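Local coordinates for protein nucleoside diphosphate kinase (Encephalitozoon cuniculi, PDB 3MPD) that probably transfers the gamma phosphate of ATP to nucleoside diphosphates by a ping-pong mechanism through a phosphorylated enzyme intermediate, with magnesium as cofactor, at residues A[60-63]-A[64-68]; A[51-54]-A[55-58]; A[24-27]-A[28-32]. All blocks are in the same frame, centred on the assembly; numbering follows the deposited sequence.

Interaction 1 (A[60-63]-A[64-68]); sequences PFFS and EMVED
Over one face of the F62 ring sits the CG2 methyl of V66, and at the edge of the F61 ring, in its plane, stands the carboxylate of E64; the two phenyl groups at the start of helix 62-69 are thus met in different ways. The V66 contact is a CH-pi interaction: CG2 lies 4.0 Å from the F62 ring centroid, shifted from the centre toward the rim, with F62 CZ its nearest ring atom. In F62 the ring leaves with CG anti to the backbone N (chi1 176°), which sets it beside the residue one turn on, and Y53 and L56 of the preceding loop pack on the F62 side chain. F61 meets a polar neighbour instead. E64 OE1 comes to 3.9 Å from F61 CD1, and the ring and carboxylate planes are turned 72° apart. A bend at chi2 (78°) folds the E64 chain back toward the backbone of F61, leaving OE1 3.4 Å from F61 CA. M65 also turns backward, bent at chi3, and its CE reaches 3.8 Å from P60 O. Along the backbone three bonds step through the turn: M65 N to F61 O at 3.0 Å, V66 N to F62 O at 2.9 Å and E67 N to S63 O at 2.8 Å. All are fairly straight at the hydrogen. The carboxylate of E67 is drawn to a salt bridge with R46. Taken together, this is the first turn of a surface alpha-helix, with F61 at the N-cap position and an i to i+4 aromatic-aliphatic pair, F62 with V66. The M65 side chain lies about 8 Å from those of K13 and T95, ATP-binding residues by similarity, consistent with a turn that walls the nucleotide cleft.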
loop_
_atom_site.group_PDB
_atom_site.type_symbol
_atom_site.label_atom_id
_atom_site.label_comp_id
_atom_site.label_asym_id
_atom_site.label_seq_id
_atom_site.Cartn_x
_atom_site.Cartn_y
_atom_site.Cartn_z
ATOM N N PRO A 60 1.218 -27.485 -17.772
ATOM C CA PRO A 60 2.232 -28.164 -16.959
ATOM C C PRO A 60 2.639 -27.330 -15.733
ATOM O O PRO A 60 2.678 -26.074 -15.799
ATOM C CB PRO A 60 3.411 -28.357 -17.918
ATOM C CG PRO A 60 3.027 -27.696 -19.216
ATOM C CD PRO A 60 1.575 -27.409 -19.201
ATOM N N PHE A 61 2.872 -28.012 -14.611
ATOM C CA PHE A 61 3.371 -27.372 -13.387
ATOM C C PHE A 61 2.401 -26.370 -12.733
ATOM O O PHE A 61 2.827 -25.510 -11.972
ATOM C CB PHE A 61 4.760 -26.725 -13.622
ATOM C CG PHE A 61 5.781 -27.701 -14.185
ATOM C CD1 PHE A 61 6.418 -28.623 -13.352
ATOM C CD2 PHE A 61 6.057 -27.732 -15.549
ATOM C CE1 PHE A 61 7.349 -29.547 -13.862
ATOM C CE2 PHE A 61 6.977 -28.659 -16.080
ATOM C CZ PHE A 61 7.626 -29.565 -15.230
ATOM N N PHE A 62 1.105 -26.523 -13.005
ATOM C CA PHE A 62 0.064 -25.697 -12.380
ATOM C C PHE A 62 0.160 -25.691 -10.844
ATOM O O PHE A 62 0.124 -24.643 -10.207
ATOM C CB PHE A 62 -1.329 -26.182 -12.829
ATOM C CG PHE A 62 -2.481 -25.456 -12.155
ATOM C CD1 PHE A 62 -2.692 -24.101 -12.381
ATOM C CD2 PHE A 62 -3.369 -26.151 -11.330
ATOM C CE1 PHE A 62 -3.772 -23.428 -11.771
ATOM C CE2 PHE A 62 -4.445 -25.488 -10.705
ATOM C CZ PHE A 62 -4.639 -24.124 -10.928
ATOM N N SER A 63 0.261 -26.880 -10.259
ATOM C CA SER A 63 0.437 -27.023 -8.820
ATOM C C SER A 63 1.644 -26.214 -8.256
ATOM O O SER A 63 1.509 -25.490 -7.262
ATOM C CB SER A 63 0.552 -28.507 -8.478
ATOM O OG SER A 63 0.674 -28.666 -7.083
ATOM N N GLU A 64 2.809 -26.348 -8.891
ATOM C CA GLU A 64 3.991 -25.586 -8.511
ATOM C C GLU A 64 3.716 -24.071 -8.626
ATOM O O GLU A 64 4.051 -23.347 -7.713
ATOM C CB GLU A 64 5.212 -25.977 -9.350
ATOM C CG GLU A 64 5.855 -27.349 -9.030
ATOM C CD GLU A 64 5.103 -28.555 -9.609
ATOM O OE1 GLU A 64 4.024 -28.394 -10.224
ATOM O OE2 GLU A 64 5.607 -29.691 -9.442
ATOM N N MET A 65 3.080 -23.614 -9.716
ATOM C CA MET A 65 2.776 -22.176 -9.896
ATOM C C MET A 65 1.883 -21.691 -8.741
ATOM O O MET A 65 2.101 -20.620 -8.191
ATOM C CB MET A 65 2.112 -21.869 -11.261
ATOM C CG MET A 65 2.897 -22.311 -12.512
ATOM S SD MET A 65 2.379 -21.610 -14.140
ATOM C CE MET A 65 1.102 -22.719 -14.761
ATOM N N VAL A 66 0.891 -22.490 -8.360
ATOM C CA VAL A 66 0.039 -22.138 -7.215
ATOM C C VAL A 66 0.846 -22.112 -5.893
ATOM O O VAL A 66 0.698 -21.190 -5.067
ATOM C CB VAL A 66 -1.206 -23.074 -7.114
ATOM C CG1 VAL A 66 -1.959 -22.864 -5.790
ATOM C CG2 VAL A 66 -2.116 -22.868 -8.315
ATOM N N GLU A 67 1.699 -23.114 -5.710
ATOM C CA GLU A 67 2.515 -23.253 -4.504
ATOM C C GLU A 67 3.406 -22.041 -4.301
ATOM O O GLU A 67 3.515 -21.537 -3.180
ATOM C CB GLU A 67 3.394 -24.493 -4.612
ATOM C CG GLU A 67 3.359 -25.427 -3.400
ATOM C CD GLU A 67 2.098 -26.293 -3.357
ATOM O OE1 GLU A 67 2.173 -27.521 -3.649
ATOM O OE2 GLU A 67 1.025 -25.730 -3.031
ATOM N N ASP A 68 4.036 -21.590 -5.389
ATOM C CA ASP A 68 4.877 -20.396 -5.389
ATOM C C ASP A 68 4.120 -19.160 -4.891
ATOM O O ASP A 68 4.713 -18.277 -4.254
ATOM C CB ASP A 68 5.434 -20.104 -6.798
ATOM C CG ASP A 68 6.572 -21.057 -7.215
ATOM O OD1 ASP A 68 7.186 -21.732 -6.345
ATOM O OD2 ASP A 68 6.852 -21.119 -8.441
#

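Interaction 2 (A[51-54]-A[55-58])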
loop_
_atom_site.group_PDB
_atom_site.type_symbol
_atom_site.label_atom_id
_atom_site.label_comp_id
_atom_site.label_asym_id
_atom_site.label_seq_id
_atom_site.Cartn_x
_atom_site.Cartn_y
_atom_site.Cartn_z
ATOM N N THR A 51 -8.802 -20.401 -8.293
ATOM C CA THR A 51 -9.820 -19.608 -8.992
ATOM C C THR A 51 -9.165 -18.496 -9.821
ATOM O O THR A 51 -9.473 -18.335 -10.999
ATOM C CB THR A 51 -10.810 -18.980 -8.005
ATOM O OG1 THR A 51 -11.326 -20.007 -7.163
ATOM C CG2 THR A 51 -11.960 -18.271 -8.741
ATOM N N HIS A 52 -8.280 -17.726 -9.186
ATOM C CA HIS A 52 -7.500 -16.671 -9.870
ATOM C C HIS A 52 -6.823 -17.194 -11.141
ATOM O O HIS A 52 -6.887 -16.554 -12.193
ATOM C CB HIS A 52 -6.461 -16.055 -8.922
ATOM C CG HIS A 52 -5.659 -14.941 -9.537
ATOM N ND1 HIS A 52 -5.964 -13.607 -9.350
ATOM C CD2 HIS A 52 -4.565 -14.967 -10.334
ATOM C CE1 HIS A 52 -5.090 -12.862 -10.006
ATOM N NE2 HIS A 52 -4.234 -13.663 -10.617
ATOM N N TYR A 53 -6.205 -18.368 -11.042
ATOM C CA TYR A 53 -5.470 -18.947 -12.169
ATOM C C TYR A 53 -6.195 -20.115 -12.865
ATOM O O TYR A 53 -5.528 -20.982 -13.445
ATOM C CB TYR A 53 -4.046 -19.363 -11.732
ATOM C CG TYR A 53 -3.116 -18.194 -11.400
ATOM C CD1 TYR A 53 -2.675 -17.299 -12.399
ATOM C CD2 TYR A 53 -2.684 -17.972 -10.084
ATOM C CE1 TYR A 53 -1.810 -16.208 -12.096
ATOM C CE2 TYR A 53 -1.817 -16.884 -9.769
ATOM C CZ TYR A 53 -1.390 -16.016 -10.777
ATOM O OH TYR A 53 -0.563 -14.952 -10.447
ATOM N N SER A 54 -7.536 -20.120 -12.842
ATOM C CA SER A 54 -8.327 -21.225 -13.428
ATOM C C SER A 54 -8.033 -21.465 -14.911
ATOM O O SER A 54 -8.029 -22.609 -15.377
ATOM C CB SER A 54 -9.830 -21.027 -13.203
ATOM O OG SER A 54 -10.250 -19.788 -13.742
ATOM N N HIS A 55 -7.759 -20.382 -15.639
ATOM C CA HIS A 55 -7.352 -20.468 -17.051
ATOM C C HIS A 55 -6.017 -21.215 -17.255
ATOM O O HIS A 55 -5.703 -21.629 -18.368
ATOM C CB HIS A 55 -7.321 -19.070 -17.713
ATOM C CG HIS A 55 -6.385 -18.087 -17.054
ATOM N ND1 HIS A 55 -6.657 -17.492 -15.837
ATOM C CD2 HIS A 55 -5.202 -17.568 -17.468
ATOM C CE1 HIS A 55 -5.672 -16.663 -15.523
ATOM N NE2 HIS A 55 -4.779 -16.688 -16.499
ATOM N N LEU A 56 -5.253 -21.389 -16.177
ATOM C CA LEU A 56 -3.981 -22.102 -16.242
ATOM C C LEU A 56 -4.087 -23.553 -15.778
ATOM O O LEU A 56 -3.090 -24.261 -15.825
ATOM C CB LEU A 56 -2.872 -21.376 -15.442
ATOM C CG LEU A 56 -2.596 -19.878 -15.680
ATOM C CD1 LEU A 56 -1.402 -19.376 -14.845
ATOM C CD2 LEU A 56 -2.372 -19.565 -17.160
ATOM N N SER A 57 -5.271 -24.005 -15.354
ATOM C CA SER A 57 -5.414 -25.345 -14.750
ATOM C C SER A 57 -4.917 -26.536 -15.606
ATOM O O SER A 57 -4.562 -27.580 -15.053
ATOM C CB SER A 57 -6.851 -25.606 -14.239
ATOM O OG SER A 57 -7.841 -25.316 -15.213
ATOM N N SER A 58 -4.875 -26.370 -16.933
ATOM C CA SER A 58 -4.439 -27.436 -17.854
ATOM C C SER A 58 -2.937 -27.470 -18.062
ATOM O O SER A 58 -2.384 -28.467 -18.534
ATOM C CB SER A 58 -5.101 -27.264 -19.219
ATOM O OG SER A 58 -6.487 -27.498 -19.123
#
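Y53 and L56 make a local i to i+3 contact where helix 46-52 gives way to a 3-10 turn and then to the loop before helix 62-69. Their side chains lie side by side and point the same way, L56 CD1 approaching Y53 CD1 to 3.5 Å, and M69 of the next helix packs on Y53. The backbone supports the pair through L56 N, which donates to Y53 O at 2.8 Å. H55 turns its ring back over the chain with CG placed between the backbone N and the carbonyl carbon (chi1 59°), which brings CE1 to 3.5 Å from H52 O. On the helix side, the ring of H52 lays CD2 over the centre of the Y53 ring; its ND1 is hydrogen-bonded to W134, and its own ring meets edge-to-face that of H119, which by similarity carries the phosphate in the reaction intermediate. S54 O is held by two donors of S57: OG at 2.7 Å, in the carbonyl plane, and N at 3.1 Å, from above it. At the end of helix 46-52, T51 O takes S54 N and S54 OG from one face of its plane and K129 NZ from outside, so both carbonyls are gripped by several donors.

Interaction 3 (A[24-27]-A[28-32])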
loop_
_atom_site.group_PDB
_atom_site.type_symbol
_atom_site.label_atom_id
_atom_site.label_comp_id
_atom_site.label_asym_id
_atom_site.label_seq_id
_atom_site.Cartn_x
_atom_site.Cartn_y
_atom_site.Cartn_z
ATOM N N ARG A 24 9.324 0.738 -4.882
ATOM C CA ARG A 24 9.773 0.837 -6.273
ATOM C C ARG A 24 8.672 0.458 -7.269
ATOM O O ARG A 24 8.574 1.008 -8.359
ATOM C CB ARG A 24 11.038 -0.029 -6.495
ATOM C CG ARG A 24 12.316 0.756 -6.069
ATOM C CD ARG A 24 13.559 -0.136 -5.956
ATOM N NE ARG A 24 13.548 -1.004 -4.769
ATOM C CZ ARG A 24 14.556 -1.832 -4.429
ATOM N NH1 ARG A 24 15.660 -1.906 -5.189
ATOM N NH2 ARG A 24 14.476 -2.585 -3.329
ATOM N N ILE A 25 7.883 -0.531 -6.907
ATOM C CA ILE A 25 6.754 -0.959 -7.736
ATOM C C ILE A 25 5.624 0.112 -7.697
ATOM O O ILE A 25 5.105 0.516 -8.721
ATOM C CB ILE A 25 6.247 -2.321 -7.235
ATOM C CG1 ILE A 25 7.220 -3.448 -7.669
ATOM C CG2 ILE A 25 4.809 -2.585 -7.715
ATOM C CD1 ILE A 25 7.049 -4.745 -6.827
ATOM N N ILE A 26 5.252 0.565 -6.523
ATOM C CA ILE A 26 4.175 1.547 -6.420
ATOM C C ILE A 26 4.551 2.852 -7.141
ATOM O O ILE A 26 3.692 3.500 -7.754
ATOM C CB ILE A 26 3.810 1.785 -4.938
ATOM C CG1 ILE A 26 3.118 0.504 -4.376
ATOM C CG2 ILE A 26 2.905 3.051 -4.793
ATOM C CD1 ILE A 26 2.726 0.631 -2.883
ATOM N N GLN A 27 5.819 3.248 -7.055
ATOM C CA GLN A 27 6.288 4.437 -7.785
ATOM C C GLN A 27 5.919 4.392 -9.274
ATOM O O GLN A 27 5.531 5.431 -9.834
ATOM C CB GLN A 27 7.817 4.610 -7.650
ATOM C CG GLN A 27 8.395 5.874 -8.313
ATOM C CD GLN A 27 9.977 5.922 -8.249
ATOM O OE1 GLN A 27 10.601 5.320 -7.389
ATOM N NE2 GLN A 27 10.575 6.617 -9.170
ATOM N N ARG A 28 6.060 3.224 -9.918
ATOM C CA ARG A 28 5.800 3.140 -11.373
ATOM C C ARG A 28 4.342 3.510 -11.674
ATOM O O ARG A 28 4.066 4.218 -12.640
ATOM C CB ARG A 28 6.094 1.762 -11.974
ATOM C CG ARG A 28 7.437 1.113 -11.574
ATOM C CD ARG A 28 8.583 1.905 -12.145
ATOM N NE ARG A 28 9.892 1.270 -11.895
ATOM C CZ ARG A 28 10.532 0.429 -12.709
ATOM N NH1 ARG A 28 9.991 0.030 -13.848
ATOM N NH2 ARG A 28 11.750 0.012 -12.381
ATOM N N PHE A 29 3.426 3.011 -10.848
ATOM C CA PHE A 29 1.997 3.242 -11.048
ATOM C C PHE A 29 1.577 4.664 -10.687
ATOM O O PHE A 29 0.748 5.300 -11.379
ATOM C CB PHE A 29 1.181 2.212 -10.254
ATOM C CG PHE A 29 1.247 0.851 -10.852
ATOM C CD1 PHE A 29 0.236 0.415 -11.694
ATOM C CD2 PHE A 29 2.340 0.009 -10.611
ATOM C CE1 PHE A 29 0.314 -0.837 -12.294
ATOM C CE2 PHE A 29 2.412 -1.269 -11.232
ATOM C CZ PHE A 29 1.397 -1.660 -12.070
ATOM N N GLU A 30 2.132 5.156 -9.593
ATOM C CA GLU A 30 1.742 6.452 -9.053
ATOM C C GLU A 30 2.312 7.561 -9.962
ATOM O O GLU A 30 1.650 8.571 -10.202
ATOM C CB GLU A 30 2.279 6.562 -7.602
ATOM C CG GLU A 30 1.944 7.855 -6.875
ATOM C CD GLU A 30 2.373 7.872 -5.399
ATOM O OE1 GLU A 30 3.502 7.413 -5.042
ATOM O OE2 GLU A 30 1.594 8.431 -4.592
ATOM N N GLU A 31 3.535 7.362 -10.491
ATOM C CA GLU A 31 4.156 8.378 -11.386
ATOM C C GLU A 31 3.528 8.388 -12.765
ATOM O O GLU A 31 3.572 9.419 -13.459
ATOM C CB GLU A 31 5.690 8.202 -11.515
ATOM C CG GLU A 31 6.423 8.637 -10.283
ATOM C CD GLU A 31 7.951 8.528 -10.405
ATOM O OE1 GLU A 31 8.513 7.706 -11.204
ATOM O OE2 GLU A 31 8.592 9.250 -9.628
ATOM N N LYS A 32 2.939 7.255 -13.157
ATOM C CA LYS A 32 2.232 7.160 -14.433
ATOM C C LYS A 32 0.853 7.869 -14.404
ATOM O O LYS A 32 0.275 8.148 -15.464
ATOM C CB LYS A 32 2.050 5.693 -14.834
ATOM C CG LYS A 32 1.417 5.457 -16.240
ATOM C CD LYS A 32 2.191 6.116 -17.406
ATOM C CE LYS A 32 1.798 5.464 -18.745
ATOM N NZ LYS A 32 2.507 6.083 -19.914
HETATM O O HOH W 1 10.750 2.336 -9.535
#
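Q27 and E31, one turn apart on helix 22-32, set their flat ends nearly at right angles, the amide and carboxylate planes 81° apart. Q27 NE2 donates to E31 OE1 at 3.1 Å with an N-H...O angle of 164°; the oxygen lies in the plane of the amide, while the donor reaches it from above the carboxylate plane. With CG anti to the backbone N (chi1 -177°) and the chain extended beyond it, Q27 also lays its CG against E31 CD at 3.4 Å. The neighbouring pair is bridged differently: R28 bends at chi2, bringing CG to 3.4 Å from R24 O, and a water at the edge of its guanidinium accepts from R28 NE at 2.7 Å and donates at 2.8 Å to R24 O, which R28 N does not reach. On the inward flank, the F29 ring turns its edge to I25 O, 3.4 Å from CD2, and packs against W79. R28 NH2 goes on to a salt bridge with D108. The polar groups thus use different kinds of partner: a neutral amide steadies E31, water links R28 to a helix carbonyl, and both oxygens of E30 are held by backbone N-H groups of I22 and S23 of the second subunit, which would be expected to offset its charge.

Overall arrangement
From the N terminus the chain first passes through interaction 3, on helix 22-32, then passes strand 35-42, enters interaction 2 at the end of helix 46-52 and, one residue after leaving it, reaches interaction 1. Each joins adjoining segments, so none closes a long loop; the three follow in series, without nesting or crossing. Interactions 1 and 2 form one neighbourhood, with centres about 10 Å apart: F62 CE1 lies 3.4 Å from Y53 O, tying helix 62-69 to the turn after helix 46-52. Interaction 3 stands on the opposite side of the chain's centre, its centre about 29 Å from that of interaction 1, and links helix 22-32 to the sheet and the second subunit.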